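Local coordinates for protein transcriptional regulator (Bacillus halodurans, PDB 1Z4E) that is of unproven function but, as a GNAT-fold protein, probably transfers acyl groups, despite being named a transcriptional regulator, at residues T6-T11 and L57-N62; V67-V72 and G90-S95; S83-I88 and C119-L124. All coordinates share one frame; numbering follows the deposited sequence.

Interaction 1 (T6-T11 and L57-N62); sequences TIREAT and LIVACN
R8 and V59 form a hydrogen-bonded antiparallel pair, and the R8 side chain reaches over the neighbouring strand. V59 N donates to R8 O at 2.9 Å, nearly straight (173°), and R8 N returns a bond to V59 O. T6 and C61 make a second such pair, while A10 N reaches L57 O just past the end of strand 6-9. Close packing lies on the face of I7 and A60: I7 CG2 meets I58 CG2 at 3.6 Å, and both isoleucines rest on L106 and W109 of helix 102-116. On the opposite face A10 CB touches V59 CG1 at 3.8 Å, and both side chains lie against M18 of helix 15-24. This pairing makes 6-9 the outermost strand of the GNAT sheet within the chain, with 55-62 next to it. Looser are the solvent-facing parts: T6 and E9 are exposed, R8 partly so. R8 CG stands between the backbone N and the carbonyl carbon (chi1 59°), which sends the extended chain across the partner strand. Its guanidinium there has V59 CG2 over one face, near the rim, and NH2 lies 3.6 Å from C61 SG. NH1 donates to E9 O at 3.0 Å and forms a salt bridge with D14. Shortening this side chain to an alanine is likely to leave D14 without its charged mate and V59 CG2 and C61 SG without their cover. Water bridges either end: one molecule donates to E9 OE1 (2.8 Å) and accepts from L57 N, another lies on T6 OG1 with a weak bond to C61 O, while E9 OE2 pairs with R113.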
# COMPACT_ATOMS: atom_id res chain seq x y z
N THR A 6 21.92 11.06 9.54
CA THR A 6 21.14 10.79 10.73
C THR A 6 19.74 10.51 10.19
O THR A 6 19.23 11.26 9.36
CB THR A 6 21.08 12.03 11.65
OG1 THR A 6 22.36 12.22 12.26
CG2 THR A 6 20.01 11.87 12.73
N ILE A 7 19.13 9.42 10.63
CA ILE A 7 17.79 9.07 10.16
C ILE A 7 16.84 9.10 11.35
O ILE A 7 17.14 8.54 12.40
CB ILE A 7 17.80 7.68 9.49
CG1 ILE A 7 18.73 7.70 8.28
CG2 ILE A 7 16.38 7.26 9.09
CD1 ILE A 7 18.95 6.35 7.64
N ARG A 8 15.69 9.74 11.17
CA ARG A 8 14.69 9.88 12.24
C ARG A 8 13.32 10.22 11.66
O ARG A 8 13.20 10.51 10.47
CB ARG A 8 15.09 11.02 13.17
CG ARG A 8 15.20 12.37 12.42
CD ARG A 8 15.48 13.54 13.35
NE ARG A 8 15.75 14.78 12.61
CZ ARG A 8 14.83 15.50 11.97
NH1 ARG A 8 13.56 15.13 11.97
NH2 ARG A 8 15.20 16.60 11.33
N GLU A 9 12.30 10.19 12.50
CA GLU A 9 10.96 10.55 12.05
C GLU A 9 10.98 12.06 11.79
O GLU A 9 11.69 12.80 12.47
CB GLU A 9 9.90 10.23 13.11
CG GLU A 9 9.73 8.74 13.41
CD GLU A 9 8.49 8.46 14.24
OE1 GLU A 9 7.36 8.65 13.73
OE2 GLU A 9 8.63 8.07 15.42
N ALA A 10 10.22 12.51 10.80
CA ALA A 10 10.18 13.93 10.48
C ALA A 10 9.33 14.70 11.49
O ALA A 10 8.50 14.12 12.19
CB ALA A 10 9.60 14.12 9.07
N THR A 11 9.56 16.01 11.59
CA THR A 11 8.75 16.86 12.47
C THR A 11 8.27 18.03 11.60
O THR A 11 8.64 18.11 10.42
CB THR A 11 9.56 17.41 13.67
OG1 THR A 11 10.53 18.35 13.21
CG2 THR A 11 10.26 16.27 14.41
N LEU A 57 6.63 9.42 8.47
CA LEU A 57 7.44 10.14 7.51
C LEU A 57 8.83 10.07 8.10
O LEU A 57 9.05 10.46 9.26
CB LEU A 57 6.97 11.59 7.37
CG LEU A 57 5.73 11.75 6.49
CD1 LEU A 57 5.11 13.13 6.68
CD2 LEU A 57 6.12 11.51 5.03
N ILE A 58 9.76 9.54 7.32
CA ILE A 58 11.14 9.37 7.76
C ILE A 58 12.08 10.23 6.91
O ILE A 58 11.95 10.26 5.69
CB ILE A 58 11.58 7.90 7.59
CG1 ILE A 58 10.55 6.97 8.25
CG2 ILE A 58 12.97 7.70 8.14
CD1 ILE A 58 10.33 7.23 9.74
N VAL A 59 13.02 10.91 7.56
CA VAL A 59 13.98 11.74 6.84
C VAL A 59 15.43 11.37 7.16
O VAL A 59 15.74 10.91 8.27
CB VAL A 59 13.80 13.26 7.14
CG1 VAL A 59 12.47 13.76 6.57
CG2 VAL A 59 13.88 13.52 8.65
N ALA A 60 16.30 11.55 6.16
CA ALA A 60 17.73 11.32 6.29
C ALA A 60 18.27 12.75 6.40
O ALA A 60 17.94 13.61 5.59
CB ALA A 60 18.28 10.66 5.03
N CYS A 61 19.10 12.99 7.41
CA CYS A 61 19.61 14.33 7.66
C CYS A 61 21.12 14.50 7.67
O CYS A 61 21.85 13.61 8.10
CB CYS A 61 19.07 14.83 9.00
SG CYS A 61 17.31 14.49 9.27
N ASN A 62 21.56 15.66 7.20
CA ASN A 62 22.97 16.05 7.19
C ASN A 62 22.89 17.31 8.06
O ASN A 62 22.91 18.43 7.55
CB ASN A 62 23.43 16.41 5.77
CG ASN A 62 24.85 16.94 5.73
OD1 ASN A 62 25.76 16.33 6.28
ND2 ASN A 62 25.05 18.07 5.06
O HOH W 1 23.00 14.70 11.04
O HOH W 2 6.33 9.86 11.46

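Interaction 2 (V67-V72 and G90-S95); sequences VGMLQV and GVRTHS
At the middle of the GNAT sheet, strands 65-76 and 84-93 run antiparallel (175° between the short axes), and M69 pairs with R92 there. R92 N donates to M69 O at 2.9 Å, and M69 N returns a bond to R92 O. On one face M69 crosses R92 at an angle, CG to CB 3.9 Å; the arginine then bends at chi2 (-79°) and its guanidinium turns off from M69. M69 points into a patch formed by M18, M21 and L22 of helix 15-24 and by L78 of the second subunit. On the other face L70 CB lies against V91 CG2 at 3.8 Å, the two side chains pointing the same way against helix 102-116, L70 on L106 and A110, V91 on V107. V67 and G68 both face A60 of strand 55-62, a classic beta bulge. H94 N still reaches V67 O at 2.9 Å, although it sits above the carbonyl plane, 51° out of it. Beyond T93 the chain leaves the sheet for the loop containing R98, which in GNAT relatives binds, with the next helix's start, the acyl-CoA pyrophosphate, and may do so here. H94 CB packs on V67 O, whereas the ring turns to accept at ND1 from A96 N.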
# COMPACT_ATOMS: atom_id res chain seq x y z
N VAL A 67 18.35 15.41 3.43
CA VAL A 67 18.90 14.89 2.18
C VAL A 67 18.16 13.69 1.63
O VAL A 67 18.54 13.15 0.59
CB VAL A 67 20.40 14.56 2.34
CG1 VAL A 67 21.14 15.82 2.74
CG2 VAL A 67 20.60 13.48 3.40
N GLY A 68 17.10 13.27 2.32
CA GLY A 68 16.33 12.13 1.86
C GLY A 68 15.06 11.97 2.67
O GLY A 68 14.99 12.42 3.81
N MET A 69 14.06 11.33 2.08
CA MET A 69 12.79 11.13 2.77
C MET A 69 12.03 9.94 2.19
O MET A 69 12.30 9.49 1.08
CB MET A 69 11.91 12.39 2.63
CG MET A 69 11.44 12.67 1.19
SD MET A 69 10.53 14.24 0.90
CE MET A 69 8.93 13.80 1.52
N LEU A 70 11.07 9.45 2.96
CA LEU A 70 10.19 8.38 2.51
C LEU A 70 9.06 8.29 3.52
O LEU A 70 9.16 8.81 4.64
CB LEU A 70 10.92 7.03 2.42
CG LEU A 70 11.45 6.34 3.69
CD1 LEU A 70 10.29 5.84 4.56
CD2 LEU A 70 12.32 5.17 3.29
N GLN A 71 7.97 7.65 3.12
CA GLN A 71 6.86 7.44 4.03
C GLN A 71 6.74 5.93 4.14
O GLN A 71 6.99 5.21 3.16
CB GLN A 71 5.55 8.02 3.48
CG GLN A 71 4.43 8.00 4.52
CD GLN A 71 3.14 8.66 4.03
OE1 GLN A 71 3.17 9.56 3.19
NE2 GLN A 71 2.01 8.24 4.58
N VAL A 72 6.40 5.44 5.32
CA VAL A 72 6.25 4.01 5.51
C VAL A 72 4.98 3.79 6.33
O VAL A 72 4.72 4.51 7.30
CB VAL A 72 7.49 3.40 6.20
CG1 VAL A 72 7.66 3.98 7.60
CG2 VAL A 72 7.36 1.87 6.25
N GLY A 90 7.15 6.85 -1.99
CA GLY A 90 7.86 8.08 -2.30
C GLY A 90 9.23 8.27 -1.68
O GLY A 90 9.46 9.23 -0.94
N VAL A 91 10.15 7.36 -1.98
CA VAL A 91 11.50 7.47 -1.48
C VAL A 91 12.18 8.51 -2.37
O VAL A 91 12.26 8.34 -3.58
CB VAL A 91 12.26 6.13 -1.60
CG1 VAL A 91 13.70 6.30 -1.13
CG2 VAL A 91 11.56 5.07 -0.76
N ARG A 92 12.64 9.60 -1.76
CA ARG A 92 13.30 10.65 -2.52
C ARG A 92 14.66 10.98 -1.91
O ARG A 92 14.82 10.96 -0.69
CB ARG A 92 12.43 11.92 -2.52
CG ARG A 92 11.01 11.74 -3.07
CD ARG A 92 10.99 11.73 -4.60
NE ARG A 92 9.62 11.66 -5.11
CZ ARG A 92 8.98 10.53 -5.43
NH1 ARG A 92 9.59 9.35 -5.31
NH2 ARG A 92 7.73 10.58 -5.89
N THR A 93 15.63 11.27 -2.77
CA THR A 93 16.97 11.65 -2.32
C THR A 93 17.22 13.04 -2.89
O THR A 93 16.77 13.36 -3.99
CB THR A 93 18.05 10.67 -2.84
OG1 THR A 93 17.84 9.37 -2.27
CG2 THR A 93 19.44 11.16 -2.46
N HIS A 94 17.93 13.88 -2.12
CA HIS A 94 18.25 15.24 -2.53
C HIS A 94 18.91 15.22 -3.92
O HIS A 94 19.81 14.41 -4.16
CB HIS A 94 19.21 15.86 -1.50
CG HIS A 94 19.37 17.34 -1.62
ND1 HIS A 94 19.88 17.95 -2.75
CD2 HIS A 94 19.11 18.34 -0.74
CE1 HIS A 94 19.91 19.26 -2.56
NE2 HIS A 94 19.45 19.52 -1.35
N SER A 95 18.48 16.10 -4.81
CA SER A 95 19.02 16.14 -6.17
C SER A 95 20.52 16.46 -6.24
O SER A 95 21.17 16.18 -7.24
CB SER A 95 18.24 17.14 -7.03
OG SER A 95 18.41 18.47 -6.57

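Interaction 3 (S83-I88 and C119-L124); sequences SWRATI and CHLIQL
R85 crosses L121 obliquely and ends at Q123, two residues of the neighbouring parallel strand. Its CB lies 3.8 Å from L121 CD1, and CG stays beside the same leucine. CD comes closest, 3.5 Å from L121 CD1, with Q123 OE1 near it as well. NE comes 4.0 Å from L121 CD2, which lies over one face of the guanidinium toward its rim. At the tip NH1 donates to Q123 OE1 at 3.1 Å, the oxygen lying in the guanidinium plane, while NH2 bonds to T79 and Y77 gives a cation-pi contact. The chain extended from CG to NE (chi2 -173°, chi3 -169°) carries the group that far. The amide of Q123 stands 81° to the guanidinium and is held at both ends: NE2 donates to T87 OG1 at 3.0 Å, while OE1 also receives K150 of the second subunit. Two charged donors on OE1 would probably polarise that amide. On the opposite face of the sheet, A86 CB touches C119 SG at 3.9 Å, and I88 CD1 presses on I122 CD1 at a tight 3.3 Å. Between the side chains, A86 N donates to L121 O, and A86 O accepts from Q123 N. The two strands are neighbours joined through helix 102-116 as a beta-alpha-beta unit: A86, I88 and I122 lie against that helix, and 121-124 pairs antiparallel with a strand of the second subunit, continuing the sheet.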
# COMPACT_ATOMS: atom_id res chain seq x y z
N SER A 83 -0.44 -11.68 8.36
CA SER A 83 0.82 -10.95 8.48
C SER A 83 0.68 -9.46 8.23
O SER A 83 -0.04 -9.04 7.33
CB SER A 83 1.85 -11.47 7.46
OG SER A 83 2.26 -12.80 7.73
N TRP A 84 1.38 -8.68 9.04
CA TRP A 84 1.41 -7.23 8.87
C TRP A 84 2.43 -6.98 7.76
O TRP A 84 3.40 -7.72 7.63
CB TRP A 84 1.93 -6.55 10.14
CG TRP A 84 0.89 -6.28 11.17
CD1 TRP A 84 0.17 -7.20 11.88
CD2 TRP A 84 0.48 -5.00 11.64
NE1 TRP A 84 -0.67 -6.57 12.76
CE2 TRP A 84 -0.50 -5.21 12.64
CE3 TRP A 84 0.83 -3.68 11.32
CZ2 TRP A 84 -1.13 -4.16 13.32
CZ3 TRP A 84 0.21 -2.63 11.99
CH2 TRP A 84 -0.76 -2.88 12.98
N ARG A 85 2.20 -5.94 6.96
CA ARG A 85 3.14 -5.59 5.89
C ARG A 85 3.51 -4.13 6.06
O ARG A 85 2.73 -3.34 6.59
CB ARG A 85 2.50 -5.74 4.51
CG ARG A 85 1.91 -7.09 4.19
CD ARG A 85 1.47 -7.12 2.74
NE ARG A 85 0.67 -8.30 2.42
CZ ARG A 85 0.30 -8.64 1.19
NH1 ARG A 85 0.67 -7.89 0.16
NH2 ARG A 85 -0.45 -9.72 1.00
N ALA A 86 4.71 -3.78 5.61
CA ALA A 86 5.15 -2.40 5.64
C ALA A 86 5.21 -1.96 4.18
O ALA A 86 5.82 -2.64 3.35
CB ALA A 86 6.55 -2.29 6.27
N THR A 87 4.55 -0.85 3.87
CA THR A 87 4.57 -0.32 2.51
C THR A 87 5.34 1.00 2.52
O THR A 87 5.01 1.92 3.28
CB THR A 87 3.14 -0.04 1.97
OG1 THR A 87 2.38 -1.25 1.98
CG2 THR A 87 3.19 0.50 0.55
N ILE A 88 6.38 1.06 1.69
CA ILE A 88 7.20 2.26 1.56
C ILE A 88 6.69 3.03 0.37
O ILE A 88 6.39 2.44 -0.67
CB ILE A 88 8.67 1.89 1.33
CG1 ILE A 88 9.24 1.23 2.58
CG2 ILE A 88 9.47 3.14 0.95
CD1 ILE A 88 10.68 0.77 2.43
N CYS A 119 6.41 -6.90 10.97
CA CYS A 119 5.96 -7.09 9.60
C CYS A 119 6.68 -8.28 8.98
O CYS A 119 7.85 -8.50 9.26
CB CYS A 119 6.26 -5.84 8.76
SG CYS A 119 5.33 -4.40 9.29
N HIS A 120 5.98 -9.05 8.15
CA HIS A 120 6.61 -10.20 7.52
C HIS A 120 7.07 -9.92 6.09
O HIS A 120 7.75 -10.74 5.47
CB HIS A 120 5.69 -11.41 7.59
CG HIS A 120 5.44 -11.88 8.98
ND1 HIS A 120 6.35 -11.70 10.00
CD2 HIS A 120 4.39 -12.54 9.54
CE1 HIS A 120 5.88 -12.22 11.12
NE2 HIS A 120 4.69 -12.74 10.86
N LEU A 121 6.69 -8.77 5.56
CA LEU A 121 7.14 -8.40 4.23
C LEU A 121 7.07 -6.90 4.06
O LEU A 121 6.33 -6.20 4.75
CB LEU A 121 6.32 -9.12 3.15
CG LEU A 121 4.90 -8.75 2.76
CD1 LEU A 121 4.89 -7.42 2.03
CD2 LEU A 121 4.34 -9.84 1.85
N ILE A 122 7.91 -6.39 3.17
CA ILE A 122 7.92 -4.97 2.90
C ILE A 122 7.67 -4.85 1.41
O ILE A 122 8.10 -5.71 0.63
CB ILE A 122 9.26 -4.32 3.37
CG1 ILE A 122 9.21 -2.81 3.14
CG2 ILE A 122 10.43 -4.96 2.67
CD1 ILE A 122 10.22 -2.06 3.99
N GLN A 123 6.92 -3.83 1.01
CA GLN A 123 6.57 -3.65 -0.39
C GLN A 123 6.51 -2.18 -0.79
O GLN A 123 6.46 -1.29 0.06
CB GLN A 123 5.20 -4.28 -0.66
CG GLN A 123 4.15 -3.86 0.37
CD GLN A 123 2.78 -4.49 0.14
OE1 GLN A 123 2.67 -5.62 -0.34
NE2 GLN A 123 1.73 -3.76 0.49
N LEU A 124 6.53 -1.96 -2.10
CA LEU A 124 6.44 -0.61 -2.65
C LEU A 124 6.25 -0.73 -4.15
O LEU A 124 6.46 -1.81 -4.73
CB LEU A 124 7.70 0.20 -2.37
CG LEU A 124 8.95 -0.15 -3.19
CD1 LEU A 124 9.71 1.11 -3.52
CD2 LEU A 124 9.81 -1.13 -2.44

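How the interactions relate
The three contacts lie on one sheet, ordered 6-9, 55-62, 65-76, 84-93, 119-127. Interactions 1 and 2 are adjacent, their centres 9 Å apart, and join where A60 N meets G68 O at 2.8 Å. Interactions 2 and 3 share strand 84-93 yet have centres 18 Å apart; they touch where V72 CG2 meets T87 O at 3.8 Å. Interactions 1 and 3 are 20 Å apart between centres and do not touch. In GNAT relatives the acyl-CoA inserts where the two parallel strands splay apart; here that would fall beyond interaction 3, with the shared strand 84-93 probably forming one side, while interaction 1 lies at the other edge of the sheet within this chain.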